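Local coordinates for stage III sporulation protein AB (Bacillus subtilis, PDB 6BS9) that is essential for sporulation and probably serves in a secretion-like transport system, the chain here being a helical piece of the longer protein, at residues R8-L13 with L79-S84; Q12-L17 with H114-E119; A67-L72 with V88-G93. One frame throughout, in Å; residues are numbered along the deposited sequence. Where two conformers were deposited one is given.

How the contacts relate
From the N terminus, helix 2-26 enters two of the contacts. Its residues 8-13 close a long loop in contact 1 by meeting 79-84, a turn running into the first residues of helix 83-95; its residues 12-17 close a longer one in contact 2 with 114-119 on helix 101-128. Q12 and L13 belong to both, and the two contacts touch where I10 packs on L115 and E119. Contact 3, between 67-72 and 88-93, closes a short loop across the turn joining helix 64-75 to helix 83-95. It crosses contact 1 in chain order and lies wholly within the span of contact 2. L13, L17 and L89 join all three in the helical core.

Contact 1: R8-L13 with L79-S84; sequences RQIRQL and LSLKKS
Q9 sets its CG beside the backbone N (chi1 -73°) and keeps its chain extended beyond it (chi2 -177°), a pair of torsions that carries the amide to the backbone of S80. L81 likewise turns CG to the side of its own N, and its two methyls come forward against helix 2-26. The amide supplies the polar part: S80 N donates to Q9 OE1 at 2.8 Å, nearly straight at 165°, with the donor tilted from the carbonyl plane. The other end of the same amide, Q9 NE2, donates to a water 3.2 Å away that also meets S80 OG, so the group is tied at both its oxygen and its nitrogen, which would fix its rotation. Beyond the amide, along helix 2-26 toward L13, the contact is apolar. L81 CD2 lies 3.8 Å from I10 CG1, the two chains crossing obliquely, and 4.0 Å from Q9 CB, while L81 CD1 meets L13 CD1 tip to tip at 3.7 Å. A leucine in place of Q9 would probably leave S80 N without its acceptor and the bridging water without its amide donor, freeing the turn to shift. The turn, just ahead of helix 83-95, is thus fastened to helix 2-26, whose Q9 and L13 also touch V46 on helix 46-58 while I10 reaches L115 on helix 101-128.

Contact 2: Q12-L17 with H114-E119; sequences QLRAAL and HLEASE
Segments 12-17 and 114-119 run antiparallel, their N-to-C directions 164° apart and their axes 9.9 Å apart at closest approach, with R14 and L115 facing each other at a CA separation of 6.6 Å. L115 carries the apolar half. Its CD1 comes to 3.8 Å from L17 CD1, the two side chains crossing at about a right angle, and the same methyl lies 4.2 Å from L13 CB. One branch of L115 is therefore held against two residues one helical turn apart, while L115 as a whole is buried. This is helix-on-helix packing within an all-helical fold, joining helix 2-26 near the N terminus to the long final helix 101-128. L17 also touches F50 of helix 46-58 and F92 of helix 83-95, which places its side of the contact in the interior. The other half is polar and more open, and it is provisional, because R14 was modelled in two conformers and the bridge described belongs to one of them. In that conformer R14 has CG anti to the backbone N and bends at chi2, bringing its guanidinium edge to E116. There R14 NE donates to E116 OE1 at 3.2 Å, with an N-H...O angle of 160°; the oxygen lies close to the guanidinium plane, but is itself approached from above the carboxylate plane. A weak second bond of the salt bridge runs from R14 NH2 to that same OE1 at 3.4 Å. The two flat groups are turned 48° against each other, and R14 CD comes to 4.0 Å from E116 CG where the side chains cross at a slant.

Contact 3: A67-L72 with V88-G93; sequences AWEQSL and VLKQFG
W68 and G93 have the nearest CA atoms of segments 67-72 and 88-93, which run antiparallel in the helical hairpin that helices 64-75 and 83-95 form within the all-helical fold: these CA atoms are 5.5 Å apart, the segment axes 9.0 Å apart at their nearest. Glycine makes this possible, since a CB at G93 would clash with W68 CD1 and with E69 OE2; as it is, W68 CD1 lies 3.4 Å from G93 CA. The aromatic interaction is a T-shaped pair. F92 turns its edge to one face of the six-membered ring of W68, with centroids 5.0 Å apart and planes at 73°, and F92 CD2 stands nearest to W68 CE2, over the rim of the indole rather than its middle. A second edge-to-face partner of W68, F53, comes from helix 46-58, and L17 of helix 2-26 also touches the indole. Among apolar contacts, L72 and L89 cross at about a right angle. L72 holds CG anti to its N (chi1 -178°), which carries CG toward the facing helix, where both methyls touch it: CD1 comes within 3.9 Å of L89 CB, and CD2 rests against the backbone at K90 N. At the more open margin, E69 bends at chi2, and its OE2 lies 3.2 Å from K90 O, two acceptors with no bond between them; it is also near K90 CG, while the K90 ammonium is not in contact. The polar interaction is a hydrogen bond from the buried indole: W68 NE1 donates to L89 O at 2.9 Å, bent to 142°. That oxygen already accepts the helical bond from G93 N, and the two donors reach L89 O from opposite faces of its carbonyl plane.

Contact 1: R8-L13 with L79-S84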
ATOM      1  N   ARG A   8     -12.062   2.787  -5.490  1.00 38.25           N
ATOM      2  CA  ARG A   8     -12.325   2.333  -4.149  1.00 41.18           C
ATOM      3  C   ARG A   8     -11.074   1.644  -3.543  1.00 37.46           C
ATOM      4  O   ARG A   8     -10.758   1.855  -2.361  1.00 33.50           O
ATOM      5  CB  ARG A   8     -13.565   1.440  -4.132  1.00 48.07           C
ATOM      6  CG  ARG A   8     -14.023   0.920  -2.757  1.00 60.69           C
ATOM      7  CD  ARG A   8     -15.277  -0.038  -2.800  1.00 70.66           C
ATOM      8  NE  ARG A   8     -16.112   0.071  -1.591  1.00 81.49           N
ATOM      9  CZ  ARG A   8     -16.088  -0.732  -0.507  1.00 86.54           C
ATOM     10  NH1 ARG A   8     -16.924  -0.464   0.505  1.00 84.24           N
ATOM     11  NH2 ARG A   8     -15.261  -1.788  -0.400  1.00 86.15           N
ATOM     12  N   GLN A   9     -10.364   0.863  -4.333  1.00 33.33           N
ATOM     13  CA  GLN A   9      -9.225   0.150  -3.803  1.00 34.71           C
ATOM     14  C   GLN A   9      -8.033   1.100  -3.608  1.00 34.95           C
ATOM     15  O   GLN A   9      -7.295   0.988  -2.617  1.00 32.87           O
ATOM     16  CB  GLN A   9      -8.869  -1.046  -4.683  1.00 36.89           C
ATOM     17  CG  GLN A   9      -9.864  -2.208  -4.567  1.00 37.05           C
ATOM     18  CD  GLN A   9      -9.488  -3.457  -5.394  1.00 37.05           C
ATOM     19  OE1 GLN A   9      -8.404  -3.568  -5.995  1.00 34.41           O
ATOM     20  NE2 GLN A   9     -10.433  -4.381  -5.450  1.00 38.80           N
ATOM     21  N   ILE A  10      -7.912   2.102  -4.484  1.00 31.84           N
ATOM     22  CA  ILE A  10      -6.886   3.125  -4.283  1.00 30.95           C
ATOM     23  C   ILE A  10      -7.151   3.900  -3.025  1.00 30.15           C
ATOM     24  O   ILE A  10      -6.274   4.144  -2.238  1.00 29.95           O
ATOM     25  CB  ILE A  10      -6.814   4.052  -5.506  1.00 31.45           C
ATOM     26  CG1 ILE A  10      -6.311   3.224  -6.689  1.00 33.05           C
ATOM     27  CG2 ILE A  10      -5.840   5.186  -5.256  1.00 30.50           C
ATOM     28  CD1 ILE A  10      -6.512   3.917  -8.008  1.00 35.58           C
ATOM     29  N   ARG A  11      -8.403   4.200  -2.775  1.00 32.20           N
ATOM     30  CA  ARG A  11      -8.779   4.962  -1.595  1.00 34.50           C
ATOM     31  C   ARG A  11      -8.413   4.227  -0.337  1.00 33.81           C
ATOM     32  O   ARG A  11      -7.868   4.811   0.609  1.00 35.74           O
ATOM     33  CB  ARG A  11     -10.284   5.258  -1.651  1.00 35.72           C
ATOM     34  CG  ARG A  11     -10.772   6.302  -0.705  1.00 37.56           C
ATOM     35  CD  ARG A  11     -12.243   6.582  -0.971  1.00 41.57           C
ATOM     36  NE  ARG A  11     -13.085   5.402  -0.783  1.00 43.85           N
ATOM     37  CZ  ARG A  11     -13.939   5.035  -1.732  1.00 44.93           C
ATOM     38  NH1 ARG A  11     -14.677   3.978  -1.511  1.00 42.32           N
ATOM     39  NH2 ARG A  11     -14.051   5.746  -2.911  1.00 42.39           N
ATOM     40  N   GLN A  12      -8.726   2.938  -0.324  1.00 35.67           N
ATOM     41  CA  GLN A  12      -8.326   2.039   0.784  1.00 35.83           C
ATOM     42  C   GLN A  12      -6.821   1.965   0.990  1.00 35.12           C
ATOM     43  O   GLN A  12      -6.367   1.947   2.118  1.00 34.10           O
ATOM     44  CB  GLN A  12      -8.821   0.601   0.483  1.00 38.27           C
ATOM     45  CG  GLN A  12     -10.323   0.402   0.634  1.00 40.83           C
ATOM     46  CD  GLN A  12     -10.754  -0.974   0.151  1.00 44.32           C
ATOM     47  OE1 GLN A  12     -10.216  -1.550  -0.787  1.00 41.40           O
ATOM     48  NE2 GLN A  12     -11.719  -1.514   0.817  1.00 51.37           N
ATOM     49  N   LEU A  13      -6.050   1.889  -0.130  1.00 34.27           N
ATOM     50  CA  LEU A  13      -4.595   1.870  -0.051  1.00 32.11           C
ATOM     51  C   LEU A  13      -4.039   3.173   0.542  1.00 32.11           C
ATOM     52  O   LEU A  13      -3.156   3.135   1.391  1.00 30.88           O
ATOM     53  CB  LEU A  13      -4.006   1.598  -1.411  1.00 32.63           C
ATOM     54  CG  LEU A  13      -4.110   0.140  -1.852  1.00 31.45           C
ATOM     55  CD1 LEU A  13      -3.878   0.054  -3.319  1.00 31.74           C
ATOM     56  CD2 LEU A  13      -3.125  -0.735  -1.119  1.00 31.71           C
ATOM     57  N   LEU A  79      -6.333  -7.918  -7.137  1.00 42.00           N
ATOM     58  CA  LEU A  79      -6.705  -6.521  -7.037  1.00 41.47           C
ATOM     59  C   LEU A  79      -7.237  -6.089  -8.378  1.00 43.82           C
ATOM     60  O   LEU A  79      -7.116  -6.825  -9.356  1.00 46.84           O
ATOM     61  CB  LEU A  79      -5.498  -5.689  -6.609  1.00 41.63           C
ATOM     62  CG  LEU A  79      -4.771  -6.160  -5.345  1.00 41.46           C
ATOM     63  CD1 LEU A  79      -3.685  -5.165  -5.010  1.00 42.54           C
ATOM     64  CD2 LEU A  79      -5.697  -6.344  -4.122  1.00 41.93           C
ATOM     65  N   SER A  80      -7.846  -4.911  -8.397  1.00 47.42           N
ATOM     66  CA  SER A  80      -8.471  -4.311  -9.595  1.00 47.26           C
ATOM     67  C   SER A  80      -7.739  -3.012  -9.982  1.00 43.00           C
ATOM     68  O   SER A  80      -8.346  -2.024 -10.310  1.00 43.96           O
ATOM     69  CB  SER A  80      -9.955  -4.063  -9.343  1.00 46.71           C
ATOM     70  OG  SER A  80     -10.595  -5.305  -9.098  1.00 52.48           O
ATOM     71  N   LEU A  81      -6.416  -3.075 -10.007  1.00 39.77           N
ATOM     72  CA  LEU A  81      -5.589  -1.923 -10.272  1.00 39.49           C
ATOM     73  C   LEU A  81      -4.837  -2.045 -11.612  1.00 40.02           C
ATOM     74  O   LEU A  81      -4.644  -3.118 -12.105  1.00 40.39           O
ATOM     75  CB  LEU A  81      -4.613  -1.780  -9.094  1.00 38.59           C
ATOM     76  CG  LEU A  81      -5.233  -1.630  -7.685  1.00 38.10           C
ATOM     77  CD1 LEU A  81      -4.180  -1.555  -6.611  1.00 37.13           C
ATOM     78  CD2 LEU A  81      -6.173  -0.422  -7.611  1.00 39.00           C
ATOM     79  N   LYS A  82      -4.349  -0.930 -12.107  1.00 43.84           N
ATOM     80  CA  LYS A  82      -3.498  -0.857 -13.297  1.00 48.81           C
ATOM     81  C   LYS A  82      -2.020  -0.861 -12.937  1.00 49.48           C
ATOM     82  O   LYS A  82      -1.637  -0.737 -11.771  1.00 49.73           O
ATOM     83  CB  LYS A  82      -3.864   0.376 -14.131  1.00 49.50           C
ATOM     84  CG  LYS A  82      -5.343   0.380 -14.528  1.00 52.51           C
ATOM     85  CD  LYS A  82      -5.726   1.575 -15.351  1.00 57.72           C
ATOM     86  CE  LYS A  82      -5.858   1.283 -16.831  1.00 61.85           C
ATOM     87  NZ  LYS A  82      -7.169   0.614 -17.119  1.00 65.37           N
ATOM     88  N   LYS A  83      -1.202  -1.091 -13.946  1.00 50.42           N
ATOM     89  CA  LYS A  83       0.249  -1.180 -13.787  1.00 53.39           C
ATOM     90  C   LYS A  83       0.843   0.042 -13.114  1.00 47.43           C
ATOM     91  O   LYS A  83       1.770  -0.064 -12.327  1.00 47.09           O
ATOM     92  CB  LYS A  83       0.946  -1.459 -15.151  1.00 58.52           C
ATOM     93  CG  LYS A  83       2.301  -2.181 -14.997  1.00 70.44           C
ATOM     94  CD  LYS A  83       2.149  -3.550 -14.270  1.00 72.33           C
ATOM     95  CE  LYS A  83       3.429  -4.397 -14.293  1.00 78.50           C
ATOM     96  NZ  LYS A  83       3.320  -5.714 -13.585  1.00 78.42           N
ATOM     97  N   SER A  84       0.297   1.205 -13.425  1.00 45.94           N
ATOM     98  CA  SER A  84       0.717   2.457 -12.774  1.00 46.22           C
ATOM     99  C   SER A  84       0.592   2.339 -11.255  1.00 43.16           C
ATOM    100  O   SER A  84       1.551   2.660 -10.565  1.00 45.10           O
ATOM    101  CB  SER A  84       0.002   3.664 -13.359  1.00 46.27           C
ATOM    102  OG  SER A  84      -1.398   3.417 -13.259  1.00 49.03           O
TER
HETATM  103  O   HOH W   1     -10.296  -6.968  -7.245  1.00 30.95           O

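Contact 2: Q12-L17 with H114-E119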
ATOM      1  N   GLN A  12      -8.726   2.938  -0.324  1.00 35.67           N
ATOM      2  CA  GLN A  12      -8.326   2.039   0.784  1.00 35.83           C
ATOM      3  C   GLN A  12      -6.821   1.965   0.990  1.00 35.12           C
ATOM      4  O   GLN A  12      -6.367   1.947   2.118  1.00 34.10           O
ATOM      5  CB  GLN A  12      -8.821   0.601   0.483  1.00 38.27           C
ATOM      6  CG  GLN A  12     -10.323   0.402   0.634  1.00 40.83           C
ATOM      7  CD  GLN A  12     -10.754  -0.974   0.151  1.00 44.32           C
ATOM      8  OE1 GLN A  12     -10.216  -1.550  -0.787  1.00 41.40           O
ATOM      9  NE2 GLN A  12     -11.719  -1.514   0.817  1.00 51.37           N
ATOM     10  N   LEU A  13      -6.050   1.889  -0.130  1.00 34.27           N
ATOM     11  CA  LEU A  13      -4.595   1.870  -0.051  1.00 32.11           C
ATOM     12  C   LEU A  13      -4.039   3.173   0.542  1.00 32.11           C
ATOM     13  O   LEU A  13      -3.156   3.135   1.391  1.00 30.88           O
ATOM     14  CB  LEU A  13      -4.006   1.598  -1.411  1.00 32.63           C
ATOM     15  CG  LEU A  13      -4.110   0.140  -1.852  1.00 31.45           C
ATOM     16  CD1 LEU A  13      -3.878   0.054  -3.319  1.00 31.74           C
ATOM     17  CD2 LEU A  13      -3.125  -0.735  -1.119  1.00 31.71           C
ATOM     18  N   ARG A  14      -4.598   4.305   0.141  0.50 31.57           N
ATOM     19  CA  ARG A  14      -4.209   5.609   0.692  0.50 30.19           C
ATOM     20  C   ARG A  14      -4.467   5.660   2.201  0.50 31.80           C
ATOM     21  O   ARG A  14      -3.659   6.205   2.941  0.50 34.56           O
ATOM     22  CB  ARG A  14      -5.063   6.658  -0.032  0.50 29.82           C
ATOM     23  CG  ARG A  14      -4.734   8.160   0.058  0.50 29.49           C
ATOM     24  CD  ARG A  14      -3.376   8.687  -0.411  0.50 29.31           C
ATOM     25  NE  ARG A  14      -3.204   9.999   0.187  0.50 29.99           N
ATOM     26  CZ  ARG A  14      -3.068  10.213   1.487  0.50 30.80           C
ATOM     27  NH1 ARG A  14      -2.976   9.193   2.349  0.50 29.74           N
ATOM     28  NH2 ARG A  14      -3.007  11.465   1.905  0.50 30.81           N
ATOM     29  N   ALA A  15      -5.586   5.096   2.668  1.00 31.03           N
ATOM     30  CA  ALA A  15      -5.886   5.043   4.078  1.00 32.31           C
ATOM     31  C   ALA A  15      -4.847   4.207   4.830  1.00 32.83           C
ATOM     32  O   ALA A  15      -4.322   4.604   5.852  1.00 32.68           O
ATOM     33  CB  ALA A  15      -7.302   4.480   4.305  1.00 34.43           C
ATOM     34  N   ALA A  16      -4.636   2.996   4.345  1.00 31.13           N
ATOM     35  CA  ALA A  16      -3.784   2.062   4.989  1.00 30.06           C
ATOM     36  C   ALA A  16      -2.339   2.565   4.992  1.00 31.62           C
ATOM     37  O   ALA A  16      -1.675   2.505   6.041  1.00 29.85           O
ATOM     38  CB  ALA A  16      -3.860   0.742   4.232  1.00 32.25           C
ATOM     39  N   LEU A  17      -1.841   3.036   3.833  1.00 30.15           N
ATOM     40  CA  LEU A  17      -0.480   3.587   3.800  1.00 31.11           C
ATOM     41  C   LEU A  17      -0.261   4.859   4.625  1.00 29.21           C
ATOM     42  O   LEU A  17       0.801   5.065   5.223  1.00 27.41           O
ATOM     43  CB  LEU A  17      -0.032   3.817   2.359  1.00 33.73           C
ATOM     44  CG  LEU A  17      -0.057   2.522   1.493  1.00 36.28           C
ATOM     45  CD1 LEU A  17       0.557   2.784   0.124  1.00 36.54           C
ATOM     46  CD2 LEU A  17       0.616   1.348   2.151  1.00 36.59           C
ATOM     47  N   HIS A 114       0.925  10.161  -5.138  1.00 34.11           N
ATOM     48  CA  HIS A 114       0.753   9.498  -6.410  1.00 36.74           C
ATOM     49  C   HIS A 114      -0.530   8.733  -6.486  1.00 36.44           C
ATOM     50  O   HIS A 114      -1.295   8.840  -7.470  1.00 37.74           O
ATOM     51  CB  HIS A 114       1.891   8.579  -6.735  1.00 40.56           C
ATOM     52  CG  HIS A 114       2.114   8.453  -8.208  1.00 47.92           C
ATOM     53  ND1 HIS A 114       3.366   8.584  -8.760  1.00 51.50           N
ATOM     54  CD2 HIS A 114       1.242   8.355  -9.253  1.00 50.07           C
ATOM     55  CE1 HIS A 114       3.276   8.466 -10.072  1.00 55.47           C
ATOM     56  NE2 HIS A 114       1.999   8.321 -10.396  1.00 57.61           N
ATOM     57  N   LEU A 115      -0.832   8.040  -5.404  1.00 37.50           N
ATOM     58  CA  LEU A 115      -2.143   7.356  -5.290  1.00 37.43           C
ATOM     59  C   LEU A 115      -3.331   8.338  -5.321  1.00 35.58           C
ATOM     60  O   LEU A 115      -4.363   8.056  -5.923  1.00 35.72           O
ATOM     61  CB  LEU A 115      -2.201   6.518  -3.979  1.00 38.68           C
ATOM     62  CG  LEU A 115      -1.316   5.263  -3.959  1.00 38.44           C
ATOM     63  CD1 LEU A 115      -1.350   4.612  -2.621  1.00 37.41           C
ATOM     64  CD2 LEU A 115      -1.735   4.260  -5.034  1.00 39.36           C
ATOM     65  N   GLU A 116      -3.179   9.500  -4.705  1.00 32.43           N
ATOM     66  CA  GLU A 116      -4.218  10.538  -4.776  1.00 33.42           C
ATOM     67  C   GLU A 116      -4.500  10.950  -6.209  1.00 32.18           C
ATOM     68  O   GLU A 116      -5.656  11.118  -6.648  1.00 32.59           O
ATOM     69  CB  GLU A 116      -3.731  11.745  -3.957  1.00 37.78           C
ATOM     70  CG  GLU A 116      -4.388  11.817  -2.640  1.00 40.67           C
ATOM     71  CD  GLU A 116      -3.861  13.024  -1.882  1.00 41.20           C
ATOM     72  OE1 GLU A 116      -2.846  12.917  -1.137  1.00 45.83           O
ATOM     73  OE2 GLU A 116      -4.498  14.058  -2.048  1.00 43.23           O
ATOM     74  N   ALA A 117      -3.419  11.060  -6.963  1.00 31.50           N
ATOM     75  CA  ALA A 117      -3.503  11.448  -8.343  1.00 34.96           C
ATOM     76  C   ALA A 117      -4.149  10.318  -9.148  1.00 36.21           C
ATOM     77  O   ALA A 117      -5.041  10.579  -9.951  1.00 39.41           O
ATOM     78  CB  ALA A 117      -2.120  11.818  -8.885  1.00 34.86           C
ATOM     79  N   SER A 118      -3.712   9.081  -8.914  1.00 34.71           N
ATOM     80  CA  SER A 118      -4.326   7.936  -9.644  1.00 34.78           C
ATOM     81  C   SER A 118      -5.798   7.712  -9.276  1.00 35.04           C
ATOM     82  O   SER A 118      -6.620   7.467 -10.168  1.00 34.18           O
ATOM     83  CB  SER A 118      -3.575   6.674  -9.409  1.00 32.82           C
ATOM     84  OG  SER A 118      -2.252   6.803  -9.814  1.00 36.26           O
ATOM     85  N   GLU A 119      -6.147   7.929  -8.010  1.00 32.31           N
ATOM     86  CA  GLU A 119      -7.525   7.955  -7.653  1.00 32.21           C
ATOM     87  C   GLU A 119      -8.329   8.950  -8.459  1.00 34.46           C
ATOM     88  O   GLU A 119      -9.439   8.645  -8.880  1.00 39.76           O
ATOM     89  CB  GLU A 119      -7.700   8.231  -6.151  1.00 33.19           C
ATOM     90  CG  GLU A 119      -9.125   7.958  -5.651  1.00 35.38           C
ATOM     91  CD  GLU A 119      -9.241   8.208  -4.145  1.00 39.35           C
ATOM     92  OE1 GLU A 119     -10.290   8.566  -3.593  1.00 42.67           O
ATOM     93  OE2 GLU A 119      -8.244   8.080  -3.462  1.00 43.28           O
TER

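Contact 3: A67-L72 with V88-G93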
ATOM      1  N   ALA A  67       9.786  -7.951   2.174  1.00 38.50           N
ATOM      2  CA  ALA A  67       8.472  -8.466   2.605  1.00 39.17           C
ATOM      3  C   ALA A  67       7.323  -7.802   1.889  1.00 38.46           C
ATOM      4  O   ALA A  67       6.353  -8.484   1.482  1.00 40.12           O
ATOM      5  CB  ALA A  67       8.276  -8.297   4.099  1.00 38.59           C
ATOM      6  N   TRP A  68       7.451  -6.502   1.676  1.00 36.98           N
ATOM      7  CA  TRP A  68       6.457  -5.786   0.909  1.00 36.10           C
ATOM      8  C   TRP A  68       6.350  -6.232  -0.574  1.00 37.95           C
ATOM      9  O   TRP A  68       5.240  -6.514  -1.075  1.00 33.28           O
ATOM     10  CB  TRP A  68       6.717  -4.303   0.954  1.00 32.77           C
ATOM     11  CG  TRP A  68       5.706  -3.584   0.247  1.00 31.09           C
ATOM     12  CD1 TRP A  68       5.755  -3.126  -1.054  1.00 31.71           C
ATOM     13  CD2 TRP A  68       4.399  -3.256   0.720  1.00 31.59           C
ATOM     14  NE1 TRP A  68       4.583  -2.439  -1.374  1.00 30.30           N
ATOM     15  CE2 TRP A  68       3.733  -2.533  -0.315  1.00 31.26           C
ATOM     16  CE3 TRP A  68       3.707  -3.477   1.930  1.00 31.06           C
ATOM     17  CZ2 TRP A  68       2.426  -2.095  -0.170  1.00 30.88           C
ATOM     18  CZ3 TRP A  68       2.410  -2.994   2.077  1.00 27.51           C
ATOM     19  CH2 TRP A  68       1.806  -2.312   1.064  1.00 29.88           C
ATOM     20  N   GLU A  69       7.490  -6.314  -1.236  1.00 43.86           N
ATOM     21  CA  GLU A  69       7.542  -6.736  -2.641  1.00 49.45           C
ATOM     22  C   GLU A  69       6.926  -8.103  -2.829  1.00 47.26           C
ATOM     23  O   GLU A  69       6.114  -8.297  -3.730  1.00 49.83           O
ATOM     24  CB  GLU A  69       8.966  -6.772  -3.213  1.00 55.90           C
ATOM     25  CG  GLU A  69       9.201  -5.682  -4.223  1.00 68.69           C
ATOM     26  CD  GLU A  69       9.818  -4.429  -3.659  1.00 74.25           C
ATOM     27  OE1 GLU A  69      11.037  -4.524  -3.381  1.00 69.33           O
ATOM     28  OE2 GLU A  69       9.100  -3.383  -3.585  1.00 74.90           O
ATOM     29  N   GLN A  70       7.293  -9.033  -1.961  1.00 44.51           N
ATOM     30  CA  GLN A  70       6.763 -10.396  -2.002  1.00 45.02           C
ATOM     31  C   GLN A  70       5.243 -10.404  -1.790  1.00 40.77           C
ATOM     32  O   GLN A  70       4.528 -11.061  -2.499  1.00 42.64           O
ATOM     33  CB  GLN A  70       7.486 -11.260  -0.963  1.00 51.82           C
ATOM     34  CG  GLN A  70       7.906 -12.639  -1.448  1.00 64.36           C
ATOM     35  CD  GLN A  70       8.758 -13.417  -0.433  1.00 74.01           C
ATOM     36  OE1 GLN A  70       8.382 -14.528  -0.007  1.00 78.98           O
ATOM     37  NE2 GLN A  70       9.919 -12.842  -0.034  1.00 74.39           N
ATOM     38  N   SER A  71       4.747  -9.627  -0.833  1.00 37.36           N
ATOM     39  CA  SER A  71       3.328  -9.607  -0.571  1.00 38.06           C
ATOM     40  C   SER A  71       2.564  -8.986  -1.699  1.00 36.70           C
ATOM     41  O   SER A  71       1.508  -9.454  -2.114  1.00 36.49           O
ATOM     42  CB  SER A  71       3.032  -8.856   0.733  1.00 37.05           C
ATOM     43  OG  SER A  71       3.869  -9.287   1.784  1.00 34.91           O
ATOM     44  N   LEU A  72       3.139  -7.955  -2.235  1.00 39.14           N
ATOM     45  CA  LEU A  72       2.548  -7.319  -3.384  1.00 42.93           C
ATOM     46  C   LEU A  72       2.340  -8.259  -4.605  1.00 42.67           C
ATOM     47  O   LEU A  72       1.270  -8.244  -5.246  1.00 39.29           O
ATOM     48  CB  LEU A  72       3.395  -6.087  -3.741  1.00 43.02           C
ATOM     49  CG  LEU A  72       2.940  -5.222  -4.902  1.00 45.35           C
ATOM     50  CD1 LEU A  72       1.570  -4.612  -4.596  1.00 43.34           C
ATOM     51  CD2 LEU A  72       4.006  -4.149  -5.158  1.00 46.58           C
ATOM     52  N   VAL A  88       3.692   2.310  -8.363  1.00 36.22           N
ATOM     53  CA  VAL A  88       3.652   3.110  -7.191  1.00 36.42           C
ATOM     54  C   VAL A  88       3.816   2.270  -5.943  1.00 35.28           C
ATOM     55  O   VAL A  88       4.610   2.618  -5.061  1.00 33.88           O
ATOM     56  CB  VAL A  88       2.366   3.969  -7.120  1.00 36.79           C
ATOM     57  CG1 VAL A  88       2.253   4.663  -5.770  1.00 36.50           C
ATOM     58  CG2 VAL A  88       2.368   5.007  -8.245  1.00 36.67           C
ATOM     59  N   LEU A  89       3.088   1.155  -5.852  1.00 36.82           N
ATOM     60  CA  LEU A  89       3.214   0.279  -4.695  1.00 36.81           C
ATOM     61  C   LEU A  89       4.604  -0.356  -4.554  1.00 39.87           C
ATOM     62  O   LEU A  89       5.113  -0.505  -3.445  1.00 45.21           O
ATOM     63  CB  LEU A  89       2.094  -0.741  -4.702  1.00 37.47           C
ATOM     64  CG  LEU A  89       0.709  -0.105  -4.490  1.00 37.39           C
ATOM     65  CD1 LEU A  89      -0.393  -1.054  -4.794  1.00 36.24           C
ATOM     66  CD2 LEU A  89       0.527   0.443  -3.060  1.00 37.60           C
ATOM     67  N   LYS A  90       5.231  -0.670  -5.668  1.00 42.16           N
ATOM     68  CA  LYS A  90       6.612  -1.143  -5.683  1.00 47.51           C
ATOM     69  C   LYS A  90       7.546  -0.072  -5.184  1.00 42.89           C
ATOM     70  O   LYS A  90       8.411  -0.363  -4.371  1.00 40.48           O
ATOM     71  CB  LYS A  90       7.012  -1.589  -7.103  1.00 53.21           C
ATOM     72  CG  LYS A  90       8.363  -2.300  -7.190  1.00 64.19           C
ATOM     73  CD  LYS A  90       8.702  -2.747  -8.621  1.00 70.93           C
ATOM     74  CE  LYS A  90       9.960  -3.635  -8.668  1.00 75.70           C
ATOM     75  NZ  LYS A  90      10.008  -4.559  -9.855  1.00 75.96           N
ATOM     76  N   GLN A  91       7.395   1.161  -5.669  1.00 43.12           N
ATOM     77  CA  GLN A  91       8.210   2.306  -5.155  1.00 44.33           C
ATOM     78  C   GLN A  91       8.006   2.528  -3.654  1.00 38.66           C
ATOM     79  O   GLN A  91       8.954   2.841  -2.945  1.00 38.32           O
ATOM     80  CB  GLN A  91       8.235   3.644  -5.995  1.00 49.02           C
ATOM     81  CG  GLN A  91       7.040   4.163  -6.784  1.00 53.82           C
ATOM     82  CD  GLN A  91       7.077   5.717  -7.010  0.50 50.22           C
ATOM     83  OE1 GLN A  91       6.081   6.394  -6.822  0.50 45.90           O
ATOM     84  NE2 GLN A  91       8.233   6.252  -7.389  0.50 50.49           N
ATOM     85  N   PHE A  92       6.801   2.290  -3.156  1.00 36.50           N
ATOM     86  CA  PHE A  92       6.595   2.323  -1.716  1.00 36.30           C
ATOM     87  C   PHE A  92       7.464   1.266  -0.988  1.00 38.42           C
ATOM     88  O   PHE A  92       8.075   1.561   0.027  1.00 38.62           O
ATOM     89  CB  PHE A  92       5.105   2.203  -1.330  1.00 32.92           C
ATOM     90  CG  PHE A  92       4.864   2.087   0.150  1.00 29.52           C
ATOM     91  CD1 PHE A  92       4.914   3.171   0.941  1.00 29.26           C
ATOM     92  CD2 PHE A  92       4.603   0.873   0.741  1.00 28.18           C
ATOM     93  CE1 PHE A  92       4.669   3.080   2.326  1.00 29.16           C
ATOM     94  CE2 PHE A  92       4.420   0.762   2.095  1.00 28.46           C
ATOM     95  CZ  PHE A  92       4.446   1.869   2.902  1.00 27.81           C
ATOM     96  N   GLY A  93       7.510   0.034  -1.489  1.00 41.15           N
ATOM     97  CA  GLY A  93       8.427  -0.960  -0.925  1.00 41.64           C
ATOM     98  C   GLY A  93       9.883  -0.508  -0.899  1.00 41.11           C
ATOM     99  O   GLY A  93      10.537  -0.621   0.119  1.00 43.75           O
TER